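Local coordinates for protein guanine deaminase (Escherichia coli, PDB 6OHB) that catalyses the zinc-dependent hydrolytic deamination of guanine to xanthine and ammonia in purine degradation, at residues A10-F15 with V66-G71; R195-G200 with Y229-V234; T339-Y344 with V415-G420. All coordinates share one frame; numbering follows the deposited sequence.

Contact 1: A10-F15 with V66-G71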
# COMPACT_ATOMS: atom_id res chain seq x y z
N ALA A 10 26.31 -16.22 -18.27
CA ALA A 10 26.13 -14.94 -18.95
C ALA A 10 24.68 -14.49 -18.84
O ALA A 10 23.77 -15.24 -19.20
CB ALA A 10 26.54 -15.03 -20.42
N VAL A 11 24.48 -13.26 -18.38
CA VAL A 11 23.15 -12.68 -18.20
C VAL A 11 23.11 -11.35 -18.95
O VAL A 11 23.91 -10.45 -18.67
CB VAL A 11 22.81 -12.47 -16.72
CG1 VAL A 11 21.50 -11.71 -16.58
CG2 VAL A 11 22.74 -13.80 -15.98
N ARG A 12 22.17 -11.22 -19.88
CA ARG A 12 22.06 -10.02 -20.69
C ARG A 12 20.79 -9.24 -20.34
O ARG A 12 19.75 -9.84 -20.04
CB ARG A 12 22.05 -10.39 -22.18
CG ARG A 12 22.10 -9.20 -23.09
CD ARG A 12 22.06 -9.61 -24.55
NE ARG A 12 22.12 -8.43 -25.40
CZ ARG A 12 22.19 -8.48 -26.73
NH1 ARG A 12 22.22 -9.66 -27.35
NH2 ARG A 12 22.24 -7.36 -27.43
N GLY A 13 20.87 -7.92 -20.39
CA GLY A 13 19.66 -7.13 -20.24
C GLY A 13 19.98 -5.71 -19.81
O GLY A 13 21.10 -5.24 -19.99
N SER A 14 18.98 -5.05 -19.25
CA SER A 14 19.12 -3.71 -18.72
C SER A 14 19.45 -3.80 -17.24
O SER A 14 18.86 -4.60 -16.52
CB SER A 14 17.84 -2.92 -18.94
OG SER A 14 17.85 -2.28 -20.20
N PHE A 15 20.41 -3.00 -16.78
CA PHE A 15 20.92 -3.09 -15.41
C PHE A 15 20.89 -1.71 -14.77
O PHE A 15 21.08 -0.69 -15.44
CB PHE A 15 22.37 -3.60 -15.36
CG PHE A 15 22.54 -5.02 -15.80
CD1 PHE A 15 22.63 -5.34 -17.15
CD2 PHE A 15 22.62 -6.03 -14.87
CE1 PHE A 15 22.78 -6.66 -17.55
CE2 PHE A 15 22.77 -7.35 -15.26
CZ PHE A 15 22.85 -7.66 -16.60
N VAL A 66 23.61 -17.55 -23.33
CA VAL A 66 23.35 -16.41 -22.46
C VAL A 66 21.87 -16.38 -22.09
O VAL A 66 21.00 -16.71 -22.91
CB VAL A 66 23.79 -15.10 -23.14
CG1 VAL A 66 23.16 -14.98 -24.51
CG2 VAL A 66 23.42 -13.89 -22.28
N ARG A 67 21.59 -16.07 -20.82
CA ARG A 67 20.22 -15.86 -20.36
C ARG A 67 19.80 -14.46 -20.78
O ARG A 67 20.36 -13.46 -20.30
CB ARG A 67 20.14 -16.03 -18.84
CG ARG A 67 20.53 -17.42 -18.37
CD ARG A 67 21.75 -17.35 -17.47
NE ARG A 67 22.38 -18.66 -17.29
CZ ARG A 67 21.97 -19.57 -16.41
NH1 ARG A 67 20.92 -19.32 -15.63
NH2 ARG A 67 22.60 -20.73 -16.31
N ASP A 68 18.84 -14.38 -21.69
CA ASP A 68 18.45 -13.13 -22.35
C ASP A 68 17.23 -12.55 -21.63
O ASP A 68 16.10 -12.99 -21.85
CB ASP A 68 18.18 -13.38 -23.83
CG ASP A 68 17.93 -12.11 -24.61
OD1 ASP A 68 18.01 -11.02 -24.02
OD2 ASP A 68 17.62 -12.22 -25.82
N TYR A 69 17.46 -11.56 -20.77
CA TYR A 69 16.38 -10.89 -20.05
C TYR A 69 16.11 -9.49 -20.60
O TYR A 69 15.71 -8.59 -19.85
CB TYR A 69 16.71 -10.81 -18.55
CG TYR A 69 16.82 -12.15 -17.87
CD1 TYR A 69 15.79 -13.08 -17.93
CD2 TYR A 69 17.97 -12.49 -17.17
CE1 TYR A 69 15.89 -14.32 -17.30
CE2 TYR A 69 18.09 -13.73 -16.54
CZ TYR A 69 17.04 -14.63 -16.61
OH TYR A 69 17.16 -15.86 -15.99
N ARG A 70 16.32 -9.29 -21.90
CA ARG A 70 16.07 -7.99 -22.50
C ARG A 70 14.58 -7.67 -22.44
O ARG A 70 13.73 -8.53 -22.65
CB ARG A 70 16.57 -7.96 -23.95
CG ARG A 70 18.09 -7.80 -24.02
CD ARG A 70 18.60 -7.82 -25.45
NE ARG A 70 18.38 -9.10 -26.11
CZ ARG A 70 18.62 -9.34 -27.39
NH1 ARG A 70 19.09 -8.37 -28.16
NH2 ARG A 70 18.38 -10.53 -27.90
N GLY A 71 14.28 -6.41 -22.14
CA GLY A 71 12.94 -5.98 -21.81
C GLY A 71 12.67 -5.92 -20.33
O GLY A 71 11.72 -5.25 -19.91
O HOH W 1 24.80 -18.57 -19.04
O HOH W 2 16.78 -4.47 -21.72
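Parallel pairing of strand 8-12 with strand 67-70, between Ala-10 and Arg-12 on one side and Val-66 and Tyr-69 on the other, makes the 67-70 edge of a four-stranded mixed sheet. Three backbone bonds hold it: Arg-67 N to Ala-10 O (2.8 Å), Arg-12 N to Arg-67 O (2.9 Å, almost straight at 177°) and Tyr-69 N to Arg-12 O (3.0 Å). On one face Val-11 CG1 meets the edge of the Tyr-69 ring at CD2 (3.7 Å); the phenol hydroxyl bonds to that of Tyr-429. This sheet belongs to the small beta domain that many amidohydrolases carry beside their metal-binding TIM barrel, and Tyr-69 packs on its strands 388-391 and 425-430. On the other face the extended side chain of Arg-12 lays its guanidinium flat on that of Arg-70, centres 3.7 Å apart and planes at 19°. The like charges are probably offset by carboxylates: Arg-12 NE pairs with Asp-37, while Arg-70 grips Asp-68 side-on, NE to OD1 and NH2 to OD2 (2.8 Å). Asp-68 OD1 also accepts from Arg-70 N, an Asx turn. At Gly-13 the chain turns a corner, passing Arg-70 CG at 4.1 Å from Gly-13 CA.

Contact 2: R195-G200 with Y229-V234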
# COMPACT_ATOMS: atom_id res chain seq x y z
N ARG A 195 27.70 -22.98 15.58
CA ARG A 195 27.26 -23.83 14.49
C ARG A 195 27.06 -23.07 13.18
O ARG A 195 27.32 -23.63 12.11
CB ARG A 195 25.95 -24.54 14.85
CG ARG A 195 25.40 -25.44 13.75
CD ARG A 195 24.20 -26.23 14.23
N TRP A 196 26.66 -21.80 13.24
CA TRP A 196 26.18 -21.11 12.05
C TRP A 196 26.93 -19.84 11.71
O TRP A 196 26.91 -19.45 10.54
CB TRP A 196 24.69 -20.75 12.21
CG TRP A 196 23.76 -21.94 12.31
CD1 TRP A 196 23.00 -22.29 13.38
CD2 TRP A 196 23.48 -22.90 11.28
NE1 TRP A 196 22.28 -23.42 13.10
CE2 TRP A 196 22.55 -23.82 11.82
CE3 TRP A 196 23.92 -23.08 9.97
CZ2 TRP A 196 22.06 -24.90 11.09
CZ3 TRP A 196 23.43 -24.16 9.24
CH2 TRP A 196 22.51 -25.05 9.81
N HIS A 197 27.56 -19.17 12.67
CA HIS A 197 28.23 -17.92 12.35
C HIS A 197 29.39 -18.20 11.38
O HIS A 197 30.25 -19.04 11.64
CB HIS A 197 28.74 -17.23 13.61
CG HIS A 197 29.28 -15.86 13.36
ND1 HIS A 197 28.57 -14.89 12.69
CD2 HIS A 197 30.48 -15.30 13.68
CE1 HIS A 197 29.30 -13.79 12.61
NE2 HIS A 197 30.46 -14.01 13.21
N LYS A 198 29.38 -17.48 10.26
CA LYS A 198 30.33 -17.67 9.16
C LYS A 198 30.29 -19.10 8.61
O LYS A 198 31.27 -19.59 8.04
CB LYS A 198 31.76 -17.30 9.59
CG LYS A 198 31.93 -15.83 9.99
CD LYS A 198 33.26 -15.26 9.50
CE LYS A 198 34.46 -15.99 10.11
NZ LYS A 198 34.80 -15.48 11.47
N ASN A 199 29.15 -19.77 8.74
CA ASN A 199 28.91 -21.04 8.04
C ASN A 199 28.42 -20.71 6.63
O ASN A 199 27.25 -20.37 6.43
CB ASN A 199 27.92 -21.90 8.80
CG ASN A 199 27.71 -23.28 8.18
OD1 ASN A 199 27.98 -23.49 7.00
ND2 ASN A 199 27.21 -24.21 8.97
N GLY A 200 29.31 -20.83 5.66
CA GLY A 200 28.98 -20.36 4.32
C GLY A 200 28.81 -18.85 4.33
O GLY A 200 29.66 -18.12 4.85
N TYR A 229 32.54 -12.66 20.66
CA TYR A 229 32.43 -12.80 19.21
C TYR A 229 32.22 -11.42 18.61
O TYR A 229 31.10 -11.07 18.22
CB TYR A 229 31.31 -13.77 18.83
CG TYR A 229 31.51 -15.13 19.45
CD1 TYR A 229 32.34 -16.06 18.85
CD2 TYR A 229 30.88 -15.47 20.64
CE1 TYR A 229 32.53 -17.31 19.41
CE2 TYR A 229 31.06 -16.72 21.21
CZ TYR A 229 31.89 -17.63 20.59
OH TYR A 229 32.08 -18.87 21.14
N PRO A 230 33.28 -10.62 18.50
CA PRO A 230 33.10 -9.22 18.08
C PRO A 230 32.60 -9.07 16.65
O PRO A 230 32.14 -7.99 16.30
CB PRO A 230 34.50 -8.61 18.24
CG PRO A 230 35.29 -9.62 19.03
CD PRO A 230 34.69 -10.95 18.74
N ASP A 231 32.68 -10.12 15.83
CA ASP A 231 32.23 -10.03 14.45
C ASP A 231 30.82 -10.58 14.25
O ASP A 231 30.40 -10.78 13.10
CB ASP A 231 33.23 -10.71 13.50
CG ASP A 231 33.26 -12.22 13.65
OD1 ASP A 231 32.84 -12.74 14.71
OD2 ASP A 231 33.73 -12.89 12.71
N THR A 232 30.09 -10.84 15.32
CA THR A 232 28.67 -11.13 15.16
C THR A 232 27.89 -9.83 15.08
O THR A 232 28.40 -8.74 15.34
CB THR A 232 28.13 -12.00 16.30
OG1 THR A 232 28.45 -11.39 17.56
CG2 THR A 232 28.71 -13.40 16.24
N TRP A 233 26.63 -9.94 14.71
CA TRP A 233 25.77 -8.77 14.66
C TRP A 233 25.03 -8.61 15.98
O TRP A 233 24.93 -9.54 16.78
CB TRP A 233 24.80 -8.88 13.48
CG TRP A 233 25.39 -8.35 12.20
CD1 TRP A 233 24.98 -7.25 11.50
CD2 TRP A 233 26.50 -8.89 11.48
NE1 TRP A 233 25.77 -7.08 10.39
CE2 TRP A 233 26.71 -8.07 10.36
CE3 TRP A 233 27.35 -9.99 11.67
CZ2 TRP A 233 27.73 -8.31 9.43
CZ3 TRP A 233 28.36 -10.23 10.75
CH2 TRP A 233 28.54 -9.39 9.65
N VAL A 234 24.54 -7.40 16.21
CA VAL A 234 23.61 -7.11 17.29
C VAL A 234 22.34 -6.57 16.66
O VAL A 234 22.40 -5.75 15.74
CB VAL A 234 24.20 -6.09 18.30
CG1 VAL A 234 23.16 -5.71 19.34
CG2 VAL A 234 25.46 -6.66 18.95
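With CG anti to the backbone N (chi1 -172°), the His-197 side chain reaches from just past the end of helix 182-196 to the turn at Asp-231 and Thr-232. Asp-231 answers with chi1 of 69°, its CG lying between its own N and carbonyl carbon, which brings the carboxylate to the rim of the imidazole. The two flat groups stand almost perpendicular, 89° apart. His-197 NE2 gives Asp-231 OD1 a weak, bent hydrogen bond of 3.1 Å, while the second oxygen, OD2, receives Lys-198 NZ in a salt bridge, also 3.1 Å long. The carboxylate is thus shared between two consecutive residues, one oxygen each, and the ammonium meets OD2 nearly in line with its C-O bond.

Thr-232 CG2 sits over the middle of the His-197 ring, 3.5 Å from the centroid and almost on the normal, a clear CH-pi contact. Lys-198 CG lies over the opposite face, so the imidazole is sandwiched between a methyl and an aliphatic chain. At the ring edge, His-197 CE1 comes within 4.1 Å of Trp-233 CZ3, and ND1 accepts a hydrogen bond from the backbone N of Tyr-204. The ND1 bond and the weaker one at NE2, with the ring packed on both faces, together restrict how the ring can turn.

Each segment is braced by a turn. A type II turn from Trp-196 to Asn-199 carries the histidine and lysine; a type I turn from Tyr-229 to Thr-232 presents the aspartate, and there Tyr-229 O accepts from both Thr-232 N and Thr-232 OG1 (2.7 Å). The contact therefore joins the turn that follows helix 182-196 to the loop between helix 216-228 and strand 233-238 in the TIM barrel, beside strand 203-208, on which Thr-232 and Trp-233 pack.

Contact 3: T339-Y344 with V415-G420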
# COMPACT_ATOMS: atom_id res chain seq x y z
N THR A 339 7.31 -1.51 0.60
CA THR A 339 7.91 -0.89 1.79
C THR A 339 8.39 0.52 1.48
O THR A 339 8.18 1.45 2.28
CB THR A 339 9.06 -1.74 2.32
OG1 THR A 339 8.58 -3.06 2.61
CG2 THR A 339 9.63 -1.13 3.59
N LEU A 340 9.04 0.71 0.33
CA LEU A 340 9.50 2.04 -0.04
C LEU A 340 8.32 2.95 -0.37
O LEU A 340 8.39 4.16 -0.11
CB LEU A 340 10.46 1.95 -1.22
CG LEU A 340 11.77 1.20 -0.97
CD1 LEU A 340 12.45 0.90 -2.30
CD2 LEU A 340 12.69 2.00 -0.06
N ASN A 341 7.25 2.40 -0.93
CA ASN A 341 6.03 3.19 -1.10
C ASN A 341 5.52 3.73 0.24
O ASN A 341 5.17 4.92 0.36
CB ASN A 341 4.95 2.33 -1.77
CG ASN A 341 3.88 3.16 -2.44
OD1 ASN A 341 4.16 4.19 -3.05
ND2 ASN A 341 2.63 2.71 -2.33
N GLU A 342 5.51 2.88 1.27
CA GLU A 342 5.06 3.35 2.58
C GLU A 342 6.02 4.37 3.17
O GLU A 342 5.60 5.35 3.81
CB GLU A 342 4.88 2.16 3.54
CG GLU A 342 3.86 1.14 3.08
CD GLU A 342 2.45 1.70 3.04
OE1 GLU A 342 2.05 2.38 4.01
OE2 GLU A 342 1.74 1.45 2.05
N ALA A 343 7.33 4.16 2.97
CA ALA A 343 8.31 5.15 3.41
C ALA A 343 8.07 6.49 2.73
O ALA A 343 8.18 7.54 3.37
CB ALA A 343 9.72 4.65 3.13
N TYR A 344 7.76 6.46 1.44
CA TYR A 344 7.46 7.69 0.72
C TYR A 344 6.26 8.41 1.33
O TYR A 344 6.28 9.64 1.47
CB TYR A 344 7.22 7.37 -0.76
CG TYR A 344 6.95 8.59 -1.61
CD1 TYR A 344 5.66 9.10 -1.76
CD2 TYR A 344 7.99 9.24 -2.27
CE1 TYR A 344 5.42 10.23 -2.53
CE2 TYR A 344 7.76 10.36 -3.05
CZ TYR A 344 6.47 10.85 -3.17
OH TYR A 344 6.24 11.97 -3.95
N VAL A 415 7.48 4.66 -10.75
CA VAL A 415 6.39 3.78 -11.18
C VAL A 415 6.55 2.41 -10.53
O VAL A 415 5.60 1.85 -9.96
CB VAL A 415 6.36 3.67 -12.71
CG1 VAL A 415 5.49 2.49 -13.16
CG2 VAL A 415 5.90 4.96 -13.35
N MET A 416 7.77 1.87 -10.59
CA MET A 416 8.04 0.58 -9.97
C MET A 416 7.77 0.62 -8.47
O MET A 416 7.23 -0.34 -7.90
CB MET A 416 9.49 0.20 -10.25
CG MET A 416 9.82 -1.26 -10.07
SD MET A 416 11.37 -1.55 -10.93
CE MET A 416 12.49 -0.63 -9.87
N MET A 417 8.11 1.73 -7.81
CA MET A 417 7.96 1.82 -6.36
C MET A 417 6.50 1.90 -5.95
O MET A 417 6.09 1.29 -4.96
CB MET A 417 8.72 3.03 -5.84
CG MET A 417 8.77 3.15 -4.34
SD MET A 417 9.42 4.76 -3.85
CE MET A 417 8.02 5.80 -4.25
N THR A 418 5.70 2.66 -6.70
CA THR A 418 4.33 2.90 -6.26
C THR A 418 3.37 1.82 -6.74
O THR A 418 2.34 1.61 -6.09
CB THR A 418 3.85 4.26 -6.76
OG1 THR A 418 3.93 4.33 -8.19
CG2 THR A 418 4.69 5.38 -6.14
N LEU A 419 3.68 1.13 -7.83
CA LEU A 419 2.77 0.13 -8.38
C LEU A 419 3.31 -1.29 -8.29
O LEU A 419 2.60 -2.23 -8.64
CB LEU A 419 2.46 0.45 -9.84
CG LEU A 419 1.21 1.26 -10.16
CD1 LEU A 419 1.05 2.41 -9.16
CD2 LEU A 419 1.33 1.79 -11.57
N GLY A 420 4.55 -1.46 -7.83
CA GLY A 420 5.19 -2.76 -7.89
C GLY A 420 4.81 -3.64 -6.71
O GLY A 420 4.65 -3.17 -5.59
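Met-417 reaches across between two helices to lie along one side of helix 336-349, touching Leu-340, Asn-341 and Tyr-344. Its CG rests on Leu-340 CB (3.7 Å), its SD passes 3.9 Å from Leu-340 O, and its terminal methyl CE ends 3.9 Å from Tyr-344 CB, also near CG and CD2 of that ring. The chain runs extended through chi1 and chi2 and bends only at chi3 (73°), and that last bend sets the methyl against the tyrosine, whose side chain it crosses at about a right angle.

Next to this apolar patch, Asn-341 meets the backbone carbonyl of Met-417 and the methyl of Thr-418. Asn-341 CB lies 3.5 Å from Met-417 O, and Asn-341 OD1 is 3.4 Å from Thr-418 CG2, the two side chains again crossing steeply. The amide oxygen is hydrogen-bonded to the hydroxyl of Tyr-304 of the second subunit, so an atom of this helix packing also serves the dimer interface. Thr-418 turns its OG1 back to Phe-414 O within its own helix, and its methyl, anti to the carbonyl carbon, is left to face the asparagine.

Further out, the backbones come closest at Asn-341 and Thr-418, with CA atoms 5.4 Å apart. The segment axes pass 8.3 Å apart at 93°, so the two segments cross nearly at right angles and meet over a short patch, joined by van der Waals packing. Phe-414, one turn before Thr-418, sets its ring edge-to-face with Tyr-344. Helix 356-363 borders the same patch, with Ala-359 against both Leu-340 and Met-417, while helix 299-304 packs on Glu-342 and Ala-343, and helix 397-404 lies against Val-415 and Leu-419.

In the fold
From the N terminus, contact 1 closes first: strand 8-12 is rejoined by strand 67-70 after a loop that includes strands 14-18, 32-35, 38-43 and 46-50, closing the four-stranded sheet of the small beta domain, to which strands near the C terminus are added later. Contact 2 closes a shorter loop within the barrel, holding helix 182-196 to the approach of strand 233-238 across strand 203-208 and helix 216-228. Contact 3 spans the longest interval, joining helix 336-349 to helix 409-419 near the C terminus and beside the second subunit. The three loops follow in series, neither nested nor crossed. Contacts 2 and 3 lie on opposite sides of the chain's centre, their centres 33 Å apart.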